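PDB 4OPE: Nrps/pks from Streptomyces albus, which probably catalyses the carbon–carbon bond-forming condensation that extends the polyketide chain, as ketosynthase domain KS7 of the oxazolomycin assembly-line protein OzmH. Local coordinates for residues V264-V270 with N428-E434; A269-G273 with R285-L290. One frame throughout, in Å; residues are numbered along the deposited sequence.

Contact 1 (V264-V270 with N428-E434)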
ATOM      1  N   VAL A 264       9.954  19.493 -11.298  1.00 38.36           N
ATOM      2  CA  VAL A 264       9.004  19.953 -10.325  1.00 39.00           C
ATOM      3  C   VAL A 264       7.761  19.139 -10.535  1.00 38.91           C
ATOM      4  O   VAL A 264       7.251  19.047 -11.676  1.00 39.25           O
ATOM      5  CB  VAL A 264       8.633  21.424 -10.592  1.00 40.83           C
ATOM      6  CG1 VAL A 264       7.551  21.890  -9.641  1.00 41.05           C
ATOM      7  CG2 VAL A 264       9.870  22.288 -10.497  1.00 40.96           C
ATOM      8  N   VAL A 265       7.252  18.583  -9.441  1.00 38.20           N
ATOM      9  CA  VAL A 265       6.019  17.850  -9.471  1.00 37.19           C
ATOM     10  C   VAL A 265       4.842  18.802  -9.361  1.00 39.79           C
ATOM     11  O   VAL A 265       4.433  19.155  -8.269  1.00 40.84           O
ATOM     12  CB  VAL A 265       5.993  16.861  -8.331  1.00 37.63           C
ATOM     13  CG1 VAL A 265       4.653  16.091  -8.303  1.00 38.10           C
ATOM     14  CG2 VAL A 265       7.171  15.900  -8.518  1.00 37.28           C
ATOM     15  N   ARG A 266       4.311  19.221 -10.503  1.00 40.29           N
ATOM     16  CA  ARG A 266       3.235  20.204 -10.516  1.00 43.53           C
ATOM     17  C   ARG A 266       1.942  19.686  -9.877  1.00 42.71           C
ATOM     18  O   ARG A 266       1.303  20.399  -9.128  1.00 45.09           O
ATOM     19  CB  ARG A 266       2.990  20.712 -11.944  1.00 47.26           C
ATOM     20  CG  ARG A 266       4.107  21.651 -12.479  1.00 52.40           C
ATOM     21  CD  ARG A 266       3.884  23.134 -12.166  1.00 56.16           C
ATOM     22  NE  ARG A 266       2.707  23.683 -12.873  1.00 63.58           N
ATOM     23  CZ  ARG A 266       2.685  24.093 -14.153  1.00 67.40           C
ATOM     24  NH1 ARG A 266       3.789  24.057 -14.895  1.00 71.98           N
ATOM     25  NH2 ARG A 266       1.559  24.558 -14.699  1.00 67.08           N
ATOM     26  N   SER A 267       1.575  18.449 -10.172  1.00 41.32           N
ATOM     27  CA  SER A 267       0.420  17.805  -9.567  1.00 41.61           C
ATOM     28  C   SER A 267       0.455  16.261  -9.670  1.00 40.58           C
ATOM     29  O   SER A 267       1.163  15.666 -10.510  1.00 36.16           O
ATOM     30  CB  SER A 267      -0.881  18.318 -10.201  1.00 43.30           C
ATOM     31  OG  SER A 267      -1.131  17.725 -11.477  1.00 41.80           O
ATOM     32  N   THR A 268      -0.304  15.639  -8.769  1.00 40.26           N
ATOM     33  CA  THR A 268      -0.594  14.215  -8.856  1.00 43.57           C
ATOM     34  C   THR A 268      -2.061  13.947  -8.554  1.00 41.16           C
ATOM     35  O   THR A 268      -2.684  14.672  -7.795  1.00 43.41           O
ATOM     36  CB  THR A 268       0.264  13.334  -7.912  1.00 43.71           C
ATOM     37  OG1 THR A 268      -0.020  13.660  -6.555  1.00 44.13           O
ATOM     38  CG2 THR A 268       1.718  13.546  -8.178  1.00 45.16           C
ATOM     39  N   ALA A 269      -2.583  12.886  -9.149  1.00 39.07           N
ATOM     40  CA  ALA A 269      -3.911  12.466  -8.843  1.00 39.03           C
ATOM     41  C   ALA A 269      -4.119  10.962  -9.015  1.00 37.45           C
ATOM     42  O   ALA A 269      -3.453  10.288  -9.858  1.00 35.69           O
ATOM     43  CB  ALA A 269      -4.878  13.246  -9.701  1.00 42.31           C
ATOM     44  N   VAL A 270      -5.021  10.444  -8.174  1.00 35.56           N
ATOM     45  CA  VAL A 270      -5.462   9.050  -8.233  1.00 34.10           C
ATOM     46  C   VAL A 270      -6.968   8.949  -8.112  1.00 33.04           C
ATOM     47  O   VAL A 270      -7.643   9.814  -7.552  1.00 32.70           O
ATOM     48  CB  VAL A 270      -4.763   8.143  -7.189  1.00 34.44           C
ATOM     49  CG1 VAL A 270      -3.254   8.258  -7.324  1.00 33.93           C
ATOM     50  CG2 VAL A 270      -5.176   8.495  -5.765  1.00 35.94           C
ATOM     51  N   ASN A 428      -6.313   4.264 -10.992  1.00 34.88           N
ATOM     52  CA  ASN A 428      -5.599   5.085 -11.953  1.00 33.90           C
ATOM     53  C   ASN A 428      -4.765   6.117 -11.275  1.00 32.64           C
ATOM     54  O   ASN A 428      -5.147   6.577 -10.226  1.00 33.71           O
ATOM     55  CB  ASN A 428      -6.571   5.849 -12.839  1.00 34.55           C
ATOM     56  CG  ASN A 428      -7.593   4.969 -13.489  1.00 33.92           C
ATOM     57  OD1 ASN A 428      -7.258   4.078 -14.248  1.00 34.11           O
ATOM     58  ND2 ASN A 428      -8.852   5.267 -13.256  1.00 34.90           N
ATOM     59  N   ALA A 429      -3.696   6.543 -11.928  1.00 30.70           N
ATOM     60  CA  ALA A 429      -2.877   7.591 -11.403  1.00 31.90           C
ATOM     61  C   ALA A 429      -2.370   8.424 -12.547  1.00 33.57           C
ATOM     62  O   ALA A 429      -2.072   7.877 -13.617  1.00 35.62           O
ATOM     63  CB  ALA A 429      -1.706   7.018 -10.644  1.00 31.47           C
ATOM     64  N   HIS A 430      -2.300   9.742 -12.326  1.00 33.54           N
ATOM     65  CA  HIS A 430      -1.735  10.686 -13.299  1.00 34.21           C
ATOM     66  C   HIS A 430      -0.803  11.658 -12.601  1.00 34.31           C
ATOM     67  O   HIS A 430      -1.121  12.111 -11.490  1.00 33.61           O
ATOM     68  CB  HIS A 430      -2.851  11.475 -13.962  1.00 35.03           C
ATOM     69  CG  HIS A 430      -2.443  12.176 -15.211  1.00 36.92           C
ATOM     70  ND1 HIS A 430      -2.303  11.516 -16.422  1.00 36.99           N
ATOM     71  CD2 HIS A 430      -2.183  13.488 -15.456  1.00 37.97           C
ATOM     72  CE1 HIS A 430      -1.939  12.388 -17.355  1.00 38.25           C
ATOM     73  NE2 HIS A 430      -1.865  13.592 -16.799  1.00 40.05           N
ATOM     74  N   VAL A 431       0.314  11.993 -13.257  1.00 34.14           N
ATOM     75  CA  VAL A 431       1.224  13.024 -12.754  1.00 35.20           C
ATOM     76  C   VAL A 431       1.747  14.001 -13.817  1.00 36.35           C
ATOM     77  O   VAL A 431       2.088  13.629 -14.925  1.00 36.05           O
ATOM     78  CB  VAL A 431       2.381  12.427 -11.908  1.00 36.82           C
ATOM     79  CG1 VAL A 431       3.024  11.262 -12.587  1.00 38.74           C
ATOM     80  CG2 VAL A 431       3.458  13.453 -11.628  1.00 38.03           C
ATOM     81  N   ILE A 432       1.753  15.290 -13.447  1.00 38.97           N
ATOM     82  CA  ILE A 432       2.270  16.374 -14.265  1.00 38.14           C
ATOM     83  C   ILE A 432       3.618  16.841 -13.718  1.00 38.00           C
ATOM     84  O   ILE A 432       3.723  17.204 -12.532  1.00 37.46           O
ATOM     85  CB  ILE A 432       1.343  17.594 -14.217  1.00 39.31           C
ATOM     86  CG1 ILE A 432      -0.137  17.206 -14.357  1.00 42.57           C
ATOM     87  CG2 ILE A 432       1.673  18.540 -15.329  1.00 39.45           C
ATOM     88  CD1 ILE A 432      -0.607  16.859 -15.748  1.00 41.73           C
ATOM     89  N   LEU A 433       4.638  16.834 -14.576  1.00 37.21           N
ATOM     90  CA  LEU A 433       5.969  17.317 -14.219  1.00 38.10           C
ATOM     91  C   LEU A 433       6.422  18.534 -15.027  1.00 41.94           C
ATOM     92  O   LEU A 433       5.964  18.789 -16.147  1.00 46.31           O
ATOM     93  CB  LEU A 433       6.987  16.212 -14.405  1.00 36.98           C
ATOM     94  CG  LEU A 433       6.706  14.949 -13.609  1.00 36.93           C
ATOM     95  CD1 LEU A 433       7.810  13.948 -13.837  1.00 36.77           C
ATOM     96  CD2 LEU A 433       6.609  15.206 -12.121  1.00 38.15           C
ATOM     97  N   GLU A 434       7.328  19.307 -14.449  1.00 44.34           N
ATOM     98  CA  GLU A 434       7.883  20.454 -15.137  1.00 44.15           C
ATOM     99  C   GLU A 434       9.371  20.397 -14.970  1.00 43.31           C
ATOM    100  O   GLU A 434       9.881  20.147 -13.881  1.00 39.57           O
ATOM    101  CB  GLU A 434       7.312  21.742 -14.553  1.00 47.48           C
ATOM    102  CG  GLU A 434       7.674  23.015 -15.296  1.00 52.25           C
ATOM    103  CD  GLU A 434       7.079  24.272 -14.653  1.00 57.49           C
ATOM    104  OE1 GLU A 434       6.657  25.183 -15.394  1.00 65.78           O
ATOM    105  OE2 GLU A 434       7.016  24.365 -13.410  1.00 62.09           O
TER
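T268 and V431 lie side by side and point the same way, T268 CG2 meeting V431 CG2 at 3.9 Å. To one end of them V270 CG1 rests on the methyl of A429 (CG1 to CB 3.9 Å). To the other, V265 CG2 meets L433 CD2 at 3.7 Å: L433 has CG anti to its carbonyl carbon (chi1 -58°), and chi2 (-178°) sends CD1 outward and leaves CD2, the branch folded back beside the backbone, against V265. Helix 178-192 covers this face with C187, H184 and L180, and H184 ND1 is the partner of T268 OG1. On the opposite face, S267, A269 and H430 lie under helix 284-298, where A294 O holds S267 OG. Between the faces, A269 and H430 exchange two backbone bonds, H430 N to A269 O being 2.8 Å, and I432 N donates to S267 O. I432 O takes only weak bonds from R266 N and S267 N. At the partly exposed edge, R266 NH1 reaches E434 OE1 in a 3.1 Å salt bridge; the guanidinium and carboxylate planes are turned 52° apart, and R266 NH2 is held by A298 O. The extended E434 side chain runs past R266 CG, its CB 3.8 Å from that atom. R266 and S267 together facing I432 form a classic beta bulge in an antiparallel strand pair of the thiolase-type ketosynthase fold.

Contact 2 (A269-G273 with R285-L290)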
ATOM      1  N   ALA A 269      -2.583  12.886  -9.149  1.00 39.07           N
ATOM      2  CA  ALA A 269      -3.911  12.466  -8.843  1.00 39.03           C
ATOM      3  C   ALA A 269      -4.119  10.962  -9.015  1.00 37.45           C
ATOM      4  O   ALA A 269      -3.453  10.288  -9.858  1.00 35.69           O
ATOM      5  CB  ALA A 269      -4.878  13.246  -9.701  1.00 42.31           C
ATOM      6  N   VAL A 270      -5.021  10.444  -8.174  1.00 35.56           N
ATOM      7  CA  VAL A 270      -5.462   9.050  -8.233  1.00 34.10           C
ATOM      8  C   VAL A 270      -6.968   8.949  -8.112  1.00 33.04           C
ATOM      9  O   VAL A 270      -7.643   9.814  -7.552  1.00 32.70           O
ATOM     10  CB  VAL A 270      -4.763   8.143  -7.189  1.00 34.44           C
ATOM     11  CG1 VAL A 270      -3.254   8.258  -7.324  1.00 33.93           C
ATOM     12  CG2 VAL A 270      -5.176   8.495  -5.765  1.00 35.94           C
ATOM     13  N   ASN A 271      -7.493   7.893  -8.701  1.00 34.27           N
ATOM     14  CA  ASN A 271      -8.914   7.568  -8.581  1.00 35.47           C
ATOM     15  C   ASN A 271      -9.202   6.128  -8.997  1.00 35.57           C
ATOM     16  O   ASN A 271      -8.293   5.282  -9.091  1.00 34.69           O
ATOM     17  CB  ASN A 271      -9.743   8.593  -9.375  1.00 36.82           C
ATOM     18  CG  ASN A 271      -9.762   8.340 -10.877  1.00 37.82           C
ATOM     19  OD1 ASN A 271      -8.946   7.604 -11.437  1.00 40.34           O
ATOM     20  ND2 ASN A 271     -10.709   8.964 -11.534  1.00 37.28           N
ATOM     21  N   HIS A 272     -10.469   5.843  -9.238  1.00 37.71           N
ATOM     22  CA  HIS A 272     -10.876   4.507  -9.648  1.00 37.50           C
ATOM     23  C   HIS A 272     -11.988   4.555 -10.658  1.00 36.57           C
ATOM     24  O   HIS A 272     -12.811   5.467 -10.638  1.00 35.76           O
ATOM     25  CB  HIS A 272     -11.334   3.683  -8.447  1.00 37.05           C
ATOM     26  CG  HIS A 272     -11.414   2.218  -8.731  1.00 37.71           C
ATOM     27  ND1 HIS A 272     -12.577   1.596  -9.112  1.00 38.03           N
ATOM     28  CD2 HIS A 272     -10.468   1.254  -8.712  1.00 38.56           C
ATOM     29  CE1 HIS A 272     -12.353   0.309  -9.298  1.00 38.79           C
ATOM     30  NE2 HIS A 272     -11.076   0.076  -9.071  1.00 38.43           N
ATOM     31  N   GLY A 273     -12.038   3.543 -11.517  1.00 35.60           N
ATOM     32  CA  GLY A 273     -13.124   3.451 -12.509  1.00 38.88           C
ATOM     33  C   GLY A 273     -14.583   3.376 -11.997  1.00 37.78           C
ATOM     34  O   GLY A 273     -15.512   3.636 -12.752  1.00 38.05           O
ATOM     35  N   ARG A 285     -14.346   7.502 -18.809  1.00 42.32           N
ATOM     36  CA  ARG A 285     -14.928   8.598 -18.066  1.00 48.25           C
ATOM     37  C   ARG A 285     -14.009   8.957 -16.900  1.00 44.69           C
ATOM     38  O   ARG A 285     -13.699  10.121 -16.670  1.00 46.74           O
ATOM     39  CB  ARG A 285     -16.323   8.219 -17.554  1.00 57.67           C
ATOM     40  CG  ARG A 285     -17.174   9.389 -17.077  1.00 66.36           C
ATOM     41  CD  ARG A 285     -18.108   9.034 -15.909  1.00 78.71           C
ATOM     42  NE  ARG A 285     -17.553   9.478 -14.614  1.00 85.59           N
ATOM     43  CZ  ARG A 285     -17.055   8.691 -13.651  1.00 90.80           C
ATOM     44  NH1 ARG A 285     -16.567   9.255 -12.545  1.00 89.89           N
ATOM     45  NH2 ARG A 285     -17.040   7.354 -13.764  1.00 94.19           N
ATOM     46  N   ALA A 286     -13.556   7.946 -16.183  1.00 41.94           N
ATOM     47  CA  ALA A 286     -12.780   8.148 -14.982  1.00 41.12           C
ATOM     48  C   ALA A 286     -11.372   8.610 -15.324  1.00 39.68           C
ATOM     49  O   ALA A 286     -10.814   9.460 -14.637  1.00 39.58           O
ATOM     50  CB  ALA A 286     -12.733   6.856 -14.182  1.00 43.11           C
ATOM     51  N   GLN A 287     -10.804   8.076 -16.399  1.00 36.87           N
ATOM     52  CA  GLN A 287      -9.554   8.572 -16.891  1.00 36.24           C
ATOM     53  C   GLN A 287      -9.656  10.048 -17.206  1.00 36.64           C
ATOM     54  O   GLN A 287      -8.777  10.851 -16.858  1.00 40.61           O
ATOM     55  CB  GLN A 287      -9.138   7.815 -18.143  1.00 38.23           C
ATOM     56  CG  GLN A 287      -8.847   6.327 -17.895  1.00 38.56           C
ATOM     57  CD  GLN A 287      -8.398   5.554 -19.147  1.00 37.44           C
ATOM     58  OE1 GLN A 287      -8.073   6.133 -20.171  1.00 36.97           O
ATOM     59  NE2 GLN A 287      -8.346   4.240 -19.035  1.00 37.84           N
ATOM     60  N   GLY A 288     -10.728  10.422 -17.862  1.00 36.10           N
ATOM     61  CA  GLY A 288     -10.973  11.821 -18.168  1.00 37.13           C
ATOM     62  C   GLY A 288     -11.031  12.734 -16.945  1.00 38.02           C
ATOM     63  O   GLY A 288     -10.382  13.809 -16.915  1.00 37.41           O
ATOM     64  N   VAL A 289     -11.799  12.322 -15.950  1.00 37.08           N
ATOM     65  CA  VAL A 289     -11.893  13.071 -14.717  1.00 39.85           C
ATOM     66  C   VAL A 289     -10.528  13.252 -14.047  1.00 41.57           C
ATOM     67  O   VAL A 289     -10.130  14.369 -13.693  1.00 41.45           O
ATOM     68  CB  VAL A 289     -12.830  12.370 -13.725  1.00 41.41           C
ATOM     69  CG1 VAL A 289     -12.819  13.078 -12.380  1.00 41.05           C
ATOM     70  CG2 VAL A 289     -14.237  12.323 -14.309  1.00 40.95           C
ATOM     71  N   LEU A 290      -9.810  12.138 -13.889  1.00 43.39           N
ATOM     72  CA  LEU A 290      -8.489  12.115 -13.251  1.00 39.82           C
ATOM     73  C   LEU A 290      -7.543  13.114 -13.918  1.00 39.49           C
ATOM     74  O   LEU A 290      -6.990  13.985 -13.257  1.00 38.53           O
ATOM     75  CB  LEU A 290      -7.924  10.719 -13.363  1.00 39.95           C
ATOM     76  CG  LEU A 290      -6.506  10.535 -12.853  1.00 42.72           C
ATOM     77  CD1 LEU A 290      -6.489  10.463 -11.340  1.00 45.34           C
ATOM     78  CD2 LEU A 290      -5.863   9.301 -13.453  1.00 43.89           C
TER
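The carboxamide of N271 turns one face to L290, whose CD1 and CB each sit 3.9 Å from N271 CG, while its ND2 edge meets A286 O. There ND2 donates to A286 O over 3.1 Å, with the acceptor close to the amide plane and the N-H fairly straight (157°). OD1 accepts from N428 ND2 on the adjacent strand, so bonds at both polar atoms limit rotation of the amide. The guanidinium of R285 presents its edge to G273 O, but loosely, NH2 being 4.1 Å away; its NH1 instead forms a salt bridge with D166 of the second subunit. N271 CG lies between its backbone N and carbonyl carbon (chi1 79°), a torsion that brings the amide over the first turns of the helix. A286 O is gripped twice: L290 N makes the regular helical bond from one face of the carbonyl plane, and N271 ND2 comes from the other, 45° out of that plane. Strand 263-272 and helix 284-298 are the first two elements of a beta-alpha-beta crossover that leads on to the parallel strand 308-309, a connection of the C-terminal half of the thiolase fold. The helix runs roughly antiparallel to the strand, their local axes 8.5 Å apart. Further back along the strand, L290 CD1 packs on A269 CB at 3.6 Å, and the same leucine also touches N428 and H430. Beyond the strand end, A286 CB lies 3.8 Å from G273 CA, and G273 O is hydrogen-bonded to N283 ND2.

Overall arrangement
The two contacts share A269 and V270 on strand 263-272, and their centres are about 13 Å apart. Contact 1 ties this strand to its neighbour within the sheet; contact 2 lays helix 284-298 on one face of that pair. L290 joins them, its CD2 lying 3.6 Å from N428 CB, and N428 N probably hydrogen-bonds to N271 O at 2.9 Å. The other face is covered by helix 178-192, just before which ketosynthases of this family usually carry their active-site cysteine. Contact 2 also borders the second subunit, where V270, common to both contacts, packs against P168.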